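Local coordinates for hypothetical protein TM1631 (Thermotoga maritima, PDB 1VPQ) that is of unknown function but has a TIM-barrel-type fold and binds sulfate ions in the crystal in a pocket lined by basic side chains, possibly a site for an anionic ligand, at residues V89-W94 with Q126-F131; E155-S160 with V180-L185; R203-N208 with E218-L223. All blocks are in the same frame, centred on the assembly; numbering follows the deposited sequence.

Contact 1 (V89-W94 with Q126-F131); sequences VTHVLW and QFPFSF. With SO4 (sulfate ion), chain C.
A chi1 of 61° sets CG of Trp94 between its backbone N and carbonyl carbon, while Phe131 keeps CG trans to its N (chi1 -170°), bringing the indole face against the edge of the phenyl ring. In this TIM-barrel-type fold, 89-94 carries the end of helix 87-91 and part of helix 93-96; 126-131 runs from the last residue of strand 120-126 into a loop. The edge-to-face stack has planes at 69° and Phe131 CD1 3.5 Å from Trp94 CD2. Phe127 turns a second, offset edge to the indole, completing an aromatic cluster. Its own ring has Phe131 over one face and Thr90 CG2 over the other, 4.2 Å from the centroid. A bond within the segment, Trp94 NE1 to Thr90 O at 2.9 Å, restrains the indole and meets the oxygen from above the carbonyl plane. Pro128 CD makes a CH-pi contact over the His91 imidazole, 4.0 Å from its centroid. Thr90 OG1 is hydrogen-bonded to His91 ND1 at its edge (2.9 Å), which restrains the ring. One water, which also donates to O1 of the chain C sulfate, lies 2.8 Å from His91 NE2 and 2.7 Å from Gln126 NE2; Gln126 OE1 bonds Lys84.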
loop_
_atom_site.group_PDB
_atom_site.type_symbol
_atom_site.label_atom_id
_atom_site.label_comp_id
_atom_site.label_asym_id
_atom_site.label_seq_id
_atom_site.Cartn_x
_atom_site.Cartn_y
_atom_site.Cartn_z
ATOM N N VAL A 89 -1.917 2.296 15.475
ATOM C CA VAL A 89 -0.664 2.997 15.235
ATOM C C VAL A 89 -0.880 4.184 14.302
ATOM O O VAL A 89 -0.339 5.260 14.531
ATOM C CB VAL A 89 0.409 2.026 14.693
ATOM C CG1 VAL A 89 1.644 2.775 14.170
ATOM C CG2 VAL A 89 0.799 1.029 15.792
ATOM N N THR A 90 -1.701 3.989 13.273
ATOM C CA THR A 90 -1.958 5.021 12.263
ATOM C C THR A 90 -3.183 5.936 12.505
ATOM O O THR A 90 -3.204 7.064 12.002
ATOM C CB THR A 90 -2.074 4.380 10.880
ATOM O OG1 THR A 90 -2.979 3.269 10.942
ATOM C CG2 THR A 90 -0.704 3.901 10.420
ATOM N N HIS A 91 -4.176 5.474 13.260
ATOM C CA HIS A 91 -5.450 6.206 13.401
ATOM C C HIS A 91 -5.844 6.616 14.830
ATOM O O HIS A 91 -6.842 7.313 15.005
ATOM C CB HIS A 91 -6.603 5.362 12.823
ATOM C CG HIS A 91 -6.574 5.235 11.332
ATOM N ND1 HIS A 91 -5.598 4.526 10.663
ATOM C CD2 HIS A 91 -7.400 5.728 10.381
ATOM C CE1 HIS A 91 -5.817 4.601 9.362
ATOM N NE2 HIS A 91 -6.906 5.322 9.165
ATOM N N VAL A 92 -5.107 6.175 15.847
ATOM C CA VAL A 92 -5.590 6.294 17.231
ATOM C C VAL A 92 -4.561 6.899 18.192
ATOM O O VAL A 92 -4.781 7.974 18.728
ATOM C CB VAL A 92 -6.059 4.921 17.786
ATOM C CG1 VAL A 92 -6.653 5.068 19.180
ATOM C CG2 VAL A 92 -7.079 4.281 16.860
ATOM N N LEU A 93 -3.445 6.205 18.400
ATOM C CA LEU A 93 -2.518 6.532 19.489
ATOM C C LEU A 93 -1.996 7.962 19.433
ATOM O O LEU A 93 -1.815 8.593 20.466
ATOM C CB LEU A 93 -1.322 5.573 19.495
ATOM C CG LEU A 93 -1.619 4.104 19.806
ATOM C CD1 LEU A 93 -0.385 3.269 19.541
ATOM C CD2 LEU A 93 -2.102 3.915 21.242
ATOM N N TRP A 94 -1.752 8.472 18.235
ATOM C CA TRP A 94 -1.248 9.839 18.079
ATOM C C TRP A 94 -2.268 10.898 18.533
ATOM O O TRP A 94 -1.883 11.995 18.945
ATOM C CB TRP A 94 -0.800 10.090 16.633
ATOM C CG TRP A 94 -1.882 9.947 15.626
ATOM C CD1 TRP A 94 -2.181 8.832 14.897
ATOM C CD2 TRP A 94 -2.825 10.950 15.233
ATOM N NE1 TRP A 94 -3.244 9.085 14.068
ATOM C CE2 TRP A 94 -3.658 10.377 14.257
ATOM C CE3 TRP A 94 -3.034 12.283 15.601
ATOM C CZ2 TRP A 94 -4.693 11.086 13.652
ATOM C CZ3 TRP A 94 -4.062 12.985 14.995
ATOM C CH2 TRP A 94 -4.876 12.387 14.034
ATOM N N GLN A 126 -0.169 4.135 6.867
ATOM C CA GLN A 126 -1.003 5.097 6.138
ATOM C C GLN A 126 -1.900 5.857 7.112
ATOM O O GLN A 126 -2.720 5.266 7.805
ATOM C CB GLN A 126 -1.826 4.391 5.049
ATOM C CG GLN A 126 -2.940 5.225 4.402
ATOM C CD GLN A 126 -4.299 5.030 5.070
ATOM O OE1 GLN A 126 -4.791 3.903 5.175
ATOM N NE2 GLN A 126 -4.913 6.127 5.523
ATOM N N PHE A 127 -1.744 7.178 7.124
ATOM C CA PHE A 127 -2.406 8.041 8.090
ATOM C C PHE A 127 -3.627 8.723 7.502
ATOM O O PHE A 127 -3.635 9.071 6.327
ATOM C CB PHE A 127 -1.410 9.077 8.590
ATOM C CG PHE A 127 -0.341 8.489 9.453
ATOM C CD1 PHE A 127 0.804 7.955 8.888
ATOM C CD2 PHE A 127 -0.499 8.439 10.835
ATOM C CE1 PHE A 127 1.782 7.390 9.681
ATOM C CE2 PHE A 127 0.472 7.883 11.634
ATOM C CZ PHE A 127 1.616 7.358 11.063
ATOM N N PRO A 128 -4.672 8.922 8.322
ATOM C CA PRO A 128 -5.908 9.497 7.810
ATOM C C PRO A 128 -5.825 11.010 7.570
ATOM O O PRO A 128 -4.785 11.648 7.834
ATOM C CB PRO A 128 -6.929 9.162 8.902
ATOM C CG PRO A 128 -6.129 9.087 10.151
ATOM C CD PRO A 128 -4.748 8.637 9.766
ATOM N N PHE A 129 -6.921 11.556 7.048
ATOM C CA PHE A 129 -7.062 12.984 6.741
ATOM C C PHE A 129 -6.839 13.847 7.979
ATOM O O PHE A 129 -6.220 14.908 7.898
ATOM C CB PHE A 129 -8.456 13.241 6.172
ATOM C CG PHE A 129 -8.638 14.615 5.594
ATOM C CD1 PHE A 129 -8.044 14.957 4.395
ATOM C CD2 PHE A 129 -9.420 15.561 6.243
ATOM C CE1 PHE A 129 -8.212 16.220 3.859
ATOM C CE2 PHE A 129 -9.594 16.826 5.709
ATOM C CZ PHE A 129 -8.990 17.157 4.516
ATOM N N SER A 130 -7.339 13.365 9.115
ATOM C CA SER A 130 -7.224 14.053 10.411
ATOM C C SER A 130 -5.800 14.166 10.965
ATOM O O SER A 130 -5.551 14.972 11.847
ATOM C CB SER A 130 -8.076 13.334 11.451
ATOM O OG SER A 130 -7.652 11.990 11.569
ATOM N N PHE A 131 -4.885 13.336 10.482
ATOM C CA PHE A 131 -3.468 13.441 10.843
ATOM C C PHE A 131 -2.871 14.620 10.086
ATOM O O PHE A 131 -2.780 14.582 8.861
ATOM C CB PHE A 131 -2.743 12.146 10.477
ATOM C CG PHE A 131 -1.335 12.034 11.022
ATOM C CD1 PHE A 131 -1.103 11.979 12.387
ATOM C CD2 PHE A 131 -0.253 11.911 10.168
ATOM C CE1 PHE A 131 0.180 11.838 12.897
ATOM C CE2 PHE A 131 1.035 11.762 10.672
ATOM C CZ PHE A 131 1.245 11.732 12.044
HETATM S S SO4 C . -9.558 9.088 5.505
HETATM O O1 SO4 C . -9.260 7.690 5.803
HETATM O O2 SO4 C . -10.822 9.475 6.107
HETATM O O3 SO4 C . -8.521 9.942 6.065
HETATM O O4 SO4 C . -9.628 9.295 4.065
HETATM O O HOH W 1 -7.421 6.075 6.517
#

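Contact 2 (E155-S160 with V180-L185); sequences EFRHYS and VDEPKL. With SO4 (sulfate ion), chain C; SO4 (sulfate ion), chain B.
Glu182 reaches across from just past strand 176-181 to Arg157, in the loop after strand 152-155, where they form a long salt bridge, Arg157 NH1 to Glu182 OE2 at 3.7 Å. The carboxylate oxygen arrives at the guanidinium edge, but the two planes stand 76° apart, not a flat, two-pronged pairing. Glu155 forms a loose salt bridge to the same nitrogen within its segment, with OE2 3.5 Å from Arg157 NH1. Its stronger partners are Arg203 at OE1 and His205 at OE2. Beside this acid, Val180 lays CG2 across the aliphatic part of Glu155; the side chains cross at about a right angle, though the valine has two conformers and the fit is uncertain. Bends at chi2 (90°) and chi3 (84°) swing the Arg157 guanidinium between two sulfates. Arg157 NE bonds O4 of the chain C ion at 2.9 Å, and Arg157 NH1 bonds O1 of the chain B ion at 3.1 Å. Glu155 OE2 and Glu182 OE2 lie 3.8 Å apart, a like-charge approach that the arginine and its basic neighbours probably offset. The buried acids are likely to help orient Arg157, consistent with a pocket at the strand ends made for anionic groups.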
loop_
_atom_site.group_PDB
_atom_site.type_symbol
_atom_site.label_atom_id
_atom_site.label_comp_id
_atom_site.label_asym_id
_atom_site.label_seq_id
_atom_site.Cartn_x
_atom_site.Cartn_y
_atom_site.Cartn_z
ATOM N N GLU A 155 2.580 7.081 4.313
ATOM C CA GLU A 155 1.673 7.823 3.447
ATOM C C GLU A 155 0.826 8.812 4.267
ATOM O O GLU A 155 0.220 8.434 5.278
ATOM C CB GLU A 155 0.718 6.841 2.748
ATOM C CG GLU A 155 -0.181 7.473 1.691
ATOM C CD GLU A 155 -1.315 6.560 1.240
ATOM O OE1 GLU A 155 -1.099 5.339 1.167
ATOM O OE2 GLU A 155 -2.426 7.060 0.952
ATOM N N PHE A 156 0.744 10.052 3.790
ATOM C CA PHE A 156 -0.122 11.081 4.375
ATOM C C PHE A 156 -1.331 11.363 3.492
ATOM O O PHE A 156 -1.256 11.258 2.266
ATOM C CB PHE A 156 0.639 12.387 4.563
ATOM C CG PHE A 156 2.005 12.217 5.135
ATOM C CD1 PHE A 156 2.181 12.043 6.501
ATOM C CD2 PHE A 156 3.123 12.249 4.311
ATOM C CE1 PHE A 156 3.469 11.890 7.042
ATOM C CE2 PHE A 156 4.411 12.102 4.837
ATOM C CZ PHE A 156 4.581 11.925 6.205
ATOM N N ARG A 157 -2.439 11.729 4.133
ATOM C CA ARG A 157 -3.668 12.111 3.447
ATOM C C ARG A 157 -3.883 13.627 3.453
ATOM O O ARG A 157 -4.517 14.164 2.549
ATOM C CB ARG A 157 -4.866 11.441 4.114
ATOM C CG ARG A 157 -6.180 11.600 3.345
ATOM C CD ARG A 157 -6.343 10.472 2.373
ATOM N NE ARG A 157 -6.924 9.305 3.036
ATOM C CZ ARG A 157 -6.659 8.037 2.739
ATOM N NH1 ARG A 157 -5.778 7.721 1.796
ATOM N NH2 ARG A 157 -7.273 7.072 3.407
ATOM N N HIS A 158 -3.352 14.317 4.459
ATOM C CA HIS A 158 -3.628 15.743 4.638
ATOM C C HIS A 158 -2.574 16.610 3.920
ATOM O O HIS A 158 -1.377 16.315 3.981
ATOM C CB HIS A 158 -3.687 16.070 6.140
ATOM C CG HIS A 158 -4.355 17.374 6.456
ATOM N ND1 HIS A 158 -3.651 18.501 6.824
ATOM C CD2 HIS A 158 -5.664 17.730 6.458
ATOM C CE1 HIS A 158 -4.497 19.493 7.038
ATOM N NE2 HIS A 158 -5.724 19.051 6.823
ATOM N N TYR A 159 -3.047 17.668 3.255
ATOM C CA TYR A 159 -2.214 18.594 2.479
ATOM C C TYR A 159 -1.046 19.230 3.268
ATOM O O TYR A 159 0.044 19.425 2.724
ATOM C CB TYR A 159 -3.093 19.701 1.858
ATOM C CG TYR A 159 -3.546 20.763 2.843
ATOM C CD1 TYR A 159 -4.623 20.534 3.708
ATOM C CD2 TYR A 159 -2.895 21.992 2.918
ATOM C CE1 TYR A 159 -5.033 21.499 4.614
ATOM C CE2 TYR A 159 -3.297 22.959 3.826
ATOM C CZ TYR A 159 -4.365 22.710 4.677
ATOM O OH TYR A 159 -4.765 23.674 5.584
ATOM N N SER A 160 -1.291 19.543 4.543
ATOM C CA SER A 160 -0.315 20.192 5.430
ATOM C C SER A 160 1.072 19.537 5.445
ATOM O O SER A 160 2.060 20.174 5.823
ATOM C CB SER A 160 -0.864 20.224 6.860
ATOM O OG SER A 160 -1.155 18.920 7.332
ATOM N N VAL A 180 1.599 8.985 -3.789
ATOM C CA VAL A 180 0.170 8.699 -3.867
ATOM C C VAL A 180 -0.495 9.416 -5.034
ATOM O O VAL A 180 -0.243 10.602 -5.278
ATOM C CB VAL A 180 -0.572 9.148 -2.599
ATOM C CG1 VAL A 180 -2.051 8.761 -2.669
ATOM C CG2 VAL A 180 0.038 8.549 -1.384
ATOM N N ASP A 181 -1.356 8.687 -5.747
ATOM C CA ASP A 181 -2.349 9.316 -6.602
ATOM C C ASP A 181 -3.741 9.142 -5.989
ATOM O O ASP A 181 -4.219 8.023 -5.790
ATOM C CB ASP A 181 -2.321 8.794 -8.036
ATOM C CG ASP A 181 -3.064 9.717 -8.986
ATOM O OD1 ASP A 181 -2.523 10.801 -9.305
ATOM O OD2 ASP A 181 -4.199 9.376 -9.383
ATOM N N GLU A 182 -4.353 10.288 -5.709
ATOM C CA GLU A 182 -5.611 10.431 -4.993
ATOM C C GLU A 182 -6.464 11.411 -5.776
ATOM O O GLU A 182 -5.961 12.058 -6.686
ATOM C CB GLU A 182 -5.332 11.074 -3.630
ATOM C CG GLU A 182 -5.295 10.140 -2.458
ATOM C CD GLU A 182 -4.753 10.808 -1.220
ATOM O OE1 GLU A 182 -5.037 11.998 -0.994
ATOM O OE2 GLU A 182 -4.028 10.146 -0.464
ATOM N N PRO A 183 -7.748 11.570 -5.397
ATOM C CA PRO A 183 -8.564 12.642 -5.982
ATOM C C PRO A 183 -7.914 14.045 -5.943
ATOM O O PRO A 183 -7.134 14.362 -5.028
ATOM C CB PRO A 183 -9.837 12.598 -5.137
ATOM C CG PRO A 183 -9.935 11.199 -4.683
ATOM C CD PRO A 183 -8.521 10.760 -4.442
ATOM N N LYS A 184 -8.223 14.861 -6.949
ATOM C CA LYS A 184 -7.668 16.214 -7.060
ATOM C C LYS A 184 -8.648 17.187 -6.420
ATOM O O LYS A 184 -9.332 17.965 -7.098
ATOM C CB LYS A 184 -7.374 16.586 -8.525
ATOM C CG LYS A 184 -6.621 15.517 -9.324
ATOM C CD LYS A 184 -5.414 14.951 -8.591
ATOM C CE LYS A 184 -4.567 14.071 -9.503
ATOM N NZ LYS A 184 -3.383 13.518 -8.790
ATOM N N LEU A 185 -8.704 17.123 -5.094
ATOM C CA LEU A 185 -9.698 17.851 -4.318
ATOM C C LEU A 185 -9.034 18.622 -3.186
ATOM O O LEU A 185 -7.916 18.286 -2.772
ATOM C CB LEU A 185 -10.719 16.872 -3.736
ATOM C CG LEU A 185 -11.509 16.016 -4.733
ATOM C CD1 LEU A 185 -12.106 14.814 -4.023
ATOM C CD2 LEU A 185 -12.610 16.825 -5.426
HETATM S S SO4 C . -9.558 9.088 5.505
HETATM O O1 SO4 C . -9.260 7.690 5.803
HETATM O O2 SO4 C . -10.822 9.475 6.107
HETATM O O3 SO4 C . -8.521 9.942 6.065
HETATM O O4 SO4 C . -9.628 9.295 4.065
HETATM S S SO4 B . -6.369 3.598 2.008
HETATM O O1 SO4 B . -5.329 4.621 2.063
HETATM O O2 SO4 B . -7.285 3.743 3.134
HETATM O O3 SO4 B . -7.102 3.764 0.762
HETATM O O4 SO4 B . -5.752 2.278 2.091
#

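Contact 3 (R203-N208 with E218-L223); sequences RFHGRN and ERYDYL. With SO4 (sulfate ion), chain B; SO4 (sulfate ion), chain C.
The carbonyl oxygen of Arg219 is gripped twice: Asn208 ND2 gives it a weak hydrogen bond at 3.2 Å, and a water donates to it. That water also donates to His205 O at 2.9 Å and accepts from Asn208 N at 2.8 Å, tying the loop after strand 199-204 of the TIM-barrel-type fold to a type I turn at Glu218-Asp221. Asn208 OD1 is held by Arg210 N, which probably restrains the amide's rotation. Tyr222 has CG anti to the backbone N (chi1 -170°), and its ring lies flat against the chain: Arg207 N is 3.4 Å from Tyr222 CG, and Arg207 CB makes a CH-pi contact over the same ring. Gly206 has a positive phi of 77°, and a beta carbon there would collide with Tyr222 CB. Replacing Tyr222 with a serine would probably strip the Arg207 backbone of its aromatic cover and deprive Glu228 of its hydroxyl partner. Tyr220 and His205 run side by side toward the chain B sulfate; the Tyr220 hydroxyl bonds that ion at a doubtfully short distance. His205 is anchored by Asn251 and Glu155. Arg203 meets the same sulfate, with NH2 bonding its O4 at 3.0 Å and an N-H...O angle of 160°.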
loop_
_atom_site.group_PDB
_atom_site.type_symbol
_atom_site.label_atom_id
_atom_site.label_comp_id
_atom_site.label_asym_id
_atom_site.label_seq_id
_atom_site.Cartn_x
_atom_site.Cartn_y
_atom_site.Cartn_z
ATOM N N ARG A 203 1.071 4.289 -4.356
ATOM C CA ARG A 203 -0.298 3.846 -4.118
ATOM C C ARG A 203 -1.290 4.683 -4.925
ATOM O O ARG A 203 -1.291 5.896 -4.822
ATOM C CB ARG A 203 -0.628 3.893 -2.630
ATOM C CG ARG A 203 0.205 2.925 -1.790
ATOM C CD ARG A 203 -0.363 2.800 -0.392
ATOM N NE ARG A 203 -1.518 1.906 -0.328
ATOM C CZ ARG A 203 -2.606 2.103 0.418
ATOM N NH1 ARG A 203 -2.751 3.197 1.146
ATOM N NH2 ARG A 203 -3.581 1.206 0.405
ATOM N N PHE A 204 -2.121 4.015 -5.728
ATOM C CA PHE A 204 -3.113 4.679 -6.575
ATOM C C PHE A 204 -4.521 4.339 -6.105
ATOM O O PHE A 204 -4.940 3.188 -6.164
ATOM C CB PHE A 204 -2.938 4.262 -8.039
ATOM C CG PHE A 204 -1.530 4.442 -8.572
ATOM C CD1 PHE A 204 -0.801 5.596 -8.308
ATOM C CD2 PHE A 204 -0.948 3.465 -9.362
ATOM C CE1 PHE A 204 0.493 5.756 -8.809
ATOM C CE2 PHE A 204 0.346 3.620 -9.871
ATOM C CZ PHE A 204 1.062 4.764 -9.591
ATOM N N HIS A 205 -5.242 5.356 -5.642
ATOM C CA HIS A 205 -6.585 5.183 -5.063
ATOM C C HIS A 205 -7.706 5.548 -6.022
ATOM O O HIS A 205 -8.886 5.486 -5.654
ATOM C CB HIS A 205 -6.737 6.066 -3.816
ATOM C CG HIS A 205 -5.684 5.839 -2.779
ATOM N ND1 HIS A 205 -5.522 4.631 -2.142
ATOM C CD2 HIS A 205 -4.756 6.670 -2.255
ATOM C CE1 HIS A 205 -4.527 4.724 -1.281
ATOM N NE2 HIS A 205 -4.043 5.952 -1.330
ATOM N N GLY A 206 -7.336 5.952 -7.233
ATOM C CA GLY A 206 -8.273 6.573 -8.163
ATOM C C GLY A 206 -8.542 8.022 -7.794
ATOM O O GLY A 206 -7.967 8.548 -6.847
ATOM N N ARG A 207 -9.439 8.657 -8.538
ATOM C CA ARG A 207 -9.667 10.094 -8.435
ATOM C C ARG A 207 -11.139 10.438 -8.387
ATOM O O ARG A 207 -11.568 11.453 -8.939
ATOM C CB ARG A 207 -9.041 10.807 -9.627
ATOM C CG ARG A 207 -7.586 10.534 -9.793
ATOM C CD ARG A 207 -7.114 11.164 -11.052
ATOM N NE ARG A 207 -5.680 11.042 -11.183
ATOM C CZ ARG A 207 -4.985 11.483 -12.222
ATOM N NH1 ARG A 207 -5.596 12.086 -13.244
ATOM N NH2 ARG A 207 -3.673 11.316 -12.240
ATOM N N ASN A 208 -11.905 9.587 -7.717
ATOM C CA ASN A 208 -13.326 9.805 -7.523
ATOM C C ASN A 208 -13.590 11.165 -6.871
ATOM O O ASN A 208 -13.191 11.400 -5.742
ATOM C CB ASN A 208 -13.896 8.671 -6.660
ATOM C CG ASN A 208 -15.421 8.696 -6.572
ATOM O OD1 ASN A 208 -16.074 9.600 -7.085
ATOM N ND2 ASN A 208 -15.988 7.693 -5.907
ATOM N N GLU A 218 -17.270 2.485 -2.346
ATOM C CA GLU A 218 -17.806 3.330 -3.423
ATOM C C GLU A 218 -16.915 4.576 -3.596
ATOM O O GLU A 218 -16.892 5.204 -4.655
ATOM C CB GLU A 218 -19.261 3.729 -3.152
ATOM C CG GLU A 218 -20.232 2.535 -3.125
ATOM C CD GLU A 218 -21.702 2.943 -3.209
ATOM O OE1 GLU A 218 -21.980 4.122 -3.516
ATOM O OE2 GLU A 218 -22.589 2.082 -2.976
ATOM N N ARG A 219 -16.191 4.920 -2.538
ATOM C CA ARG A 219 -15.154 5.947 -2.580
ATOM C C ARG A 219 -14.055 5.653 -3.620
ATOM O O ARG A 219 -13.532 6.577 -4.263
ATOM C CB ARG A 219 -14.524 6.079 -1.190
ATOM C CG ARG A 219 -13.210 6.797 -1.190
ATOM C CD ARG A 219 -12.469 6.607 0.102
ATOM N NE ARG A 219 -12.798 7.634 1.083
ATOM C CZ ARG A 219 -12.080 7.875 2.176
ATOM N NH1 ARG A 219 -10.988 7.160 2.435
ATOM N NH2 ARG A 219 -12.460 8.833 3.010
ATOM N N TYR A 220 -13.710 4.371 -3.765
ATOM C CA TYR A 220 -12.663 3.919 -4.690
ATOM C C TYR A 220 -13.213 3.488 -6.057
ATOM O O TYR A 220 -12.497 2.880 -6.856
ATOM C CB TYR A 220 -11.865 2.776 -4.065
ATOM C CG TYR A 220 -11.227 3.127 -2.741
ATOM C CD1 TYR A 220 -9.998 3.793 -2.685
ATOM C CD2 TYR A 220 -11.841 2.785 -1.541
ATOM C CE1 TYR A 220 -9.409 4.115 -1.458
ATOM C CE2 TYR A 220 -11.267 3.100 -0.313
ATOM C CZ TYR A 220 -10.053 3.767 -0.274
ATOM O OH TYR A 220 -9.494 4.079 0.948
ATOM N N ASP A 221 -14.474 3.815 -6.336
ATOM C CA ASP A 221 -15.049 3.553 -7.654
ATOM C C ASP A 221 -14.447 4.506 -8.687
ATOM O O ASP A 221 -14.902 5.641 -8.859
ATOM C CB ASP A 221 -16.574 3.672 -7.630
ATOM C CG ASP A 221 -17.203 3.352 -8.966
ATOM O OD1 ASP A 221 -16.505 2.812 -9.852
ATOM O OD2 ASP A 221 -18.406 3.637 -9.131
ATOM N N TYR A 222 -13.402 4.027 -9.354
ATOM C CA TYR A 222 -12.715 4.788 -10.391
ATOM C C TYR A 222 -11.897 3.844 -11.259
ATOM O O TYR A 222 -11.354 2.864 -10.761
ATOM C CB TYR A 222 -11.803 5.830 -9.766
ATOM C CG TYR A 222 -11.229 6.811 -10.756
ATOM C CD1 TYR A 222 -11.923 7.959 -11.099
ATOM C CD2 TYR A 222 -9.983 6.604 -11.329
ATOM C CE1 TYR A 222 -11.407 8.869 -12.009
ATOM C CE2 TYR A 222 -9.446 7.516 -12.247
ATOM C CZ TYR A 222 -10.164 8.646 -12.576
ATOM O OH TYR A 222 -9.660 9.558 -13.470
ATOM N N LEU A 223 -11.834 4.140 -12.555
ATOM C CA LEU A 223 -11.035 3.369 -13.505
ATOM C C LEU A 223 -10.120 4.316 -14.268
ATOM O O LEU A 223 -10.583 5.080 -15.121
ATOM C CB LEU A 223 -11.934 2.600 -14.487
ATOM C CG LEU A 223 -11.230 1.659 -15.487
ATOM C CD1 LEU A 223 -10.706 0.397 -14.814
ATOM C CD2 LEU A 223 -12.157 1.292 -16.619
HETATM S S SO4 B . -6.369 3.598 2.008
HETATM O O1 SO4 B . -5.329 4.621 2.063
HETATM O O2 SO4 B . -7.285 3.743 3.134
HETATM O O3 SO4 B . -7.102 3.764 0.762
HETATM O O4 SO4 B . -5.752 2.278 2.091
HETATM S S SO4 C . -9.558 9.088 5.505
HETATM O O1 SO4 C . -9.260 7.690 5.803
HETATM O O2 SO4 C . -10.822 9.475 6.107
HETATM O O3 SO4 C . -8.521 9.942 6.065
HETATM O O4 SO4 C . -9.628 9.295 4.065
HETATM O O HOH W 2 -11.124 7.234 -6.345
#

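The three contacts run in series along the chain around the C-terminal ends of neighbouring parallel strands. Contacts 2 and 3 have centres about 12 Å apart, contacts 1 and 2 about 14 Å, and contacts 1 and 3 about 20 Å. Glu155 joins them: its backbone O lies 3.0 Å from Phe127 N of contact 1, a probable hydrogen bond, and its OE1 forms a salt bridge with Arg203 NH1 of contact 3 at 2.7 Å. Contacts 2 and 3 also sit on adjacent strands, with Asp181 O 2.9 Å from His205 N. All three touch the chain C sulfate, and contacts 2 and 3 share the chain B ion; TIM barrels commonly carry their active sites at the C-terminal rim, so the sulfates may mark one here.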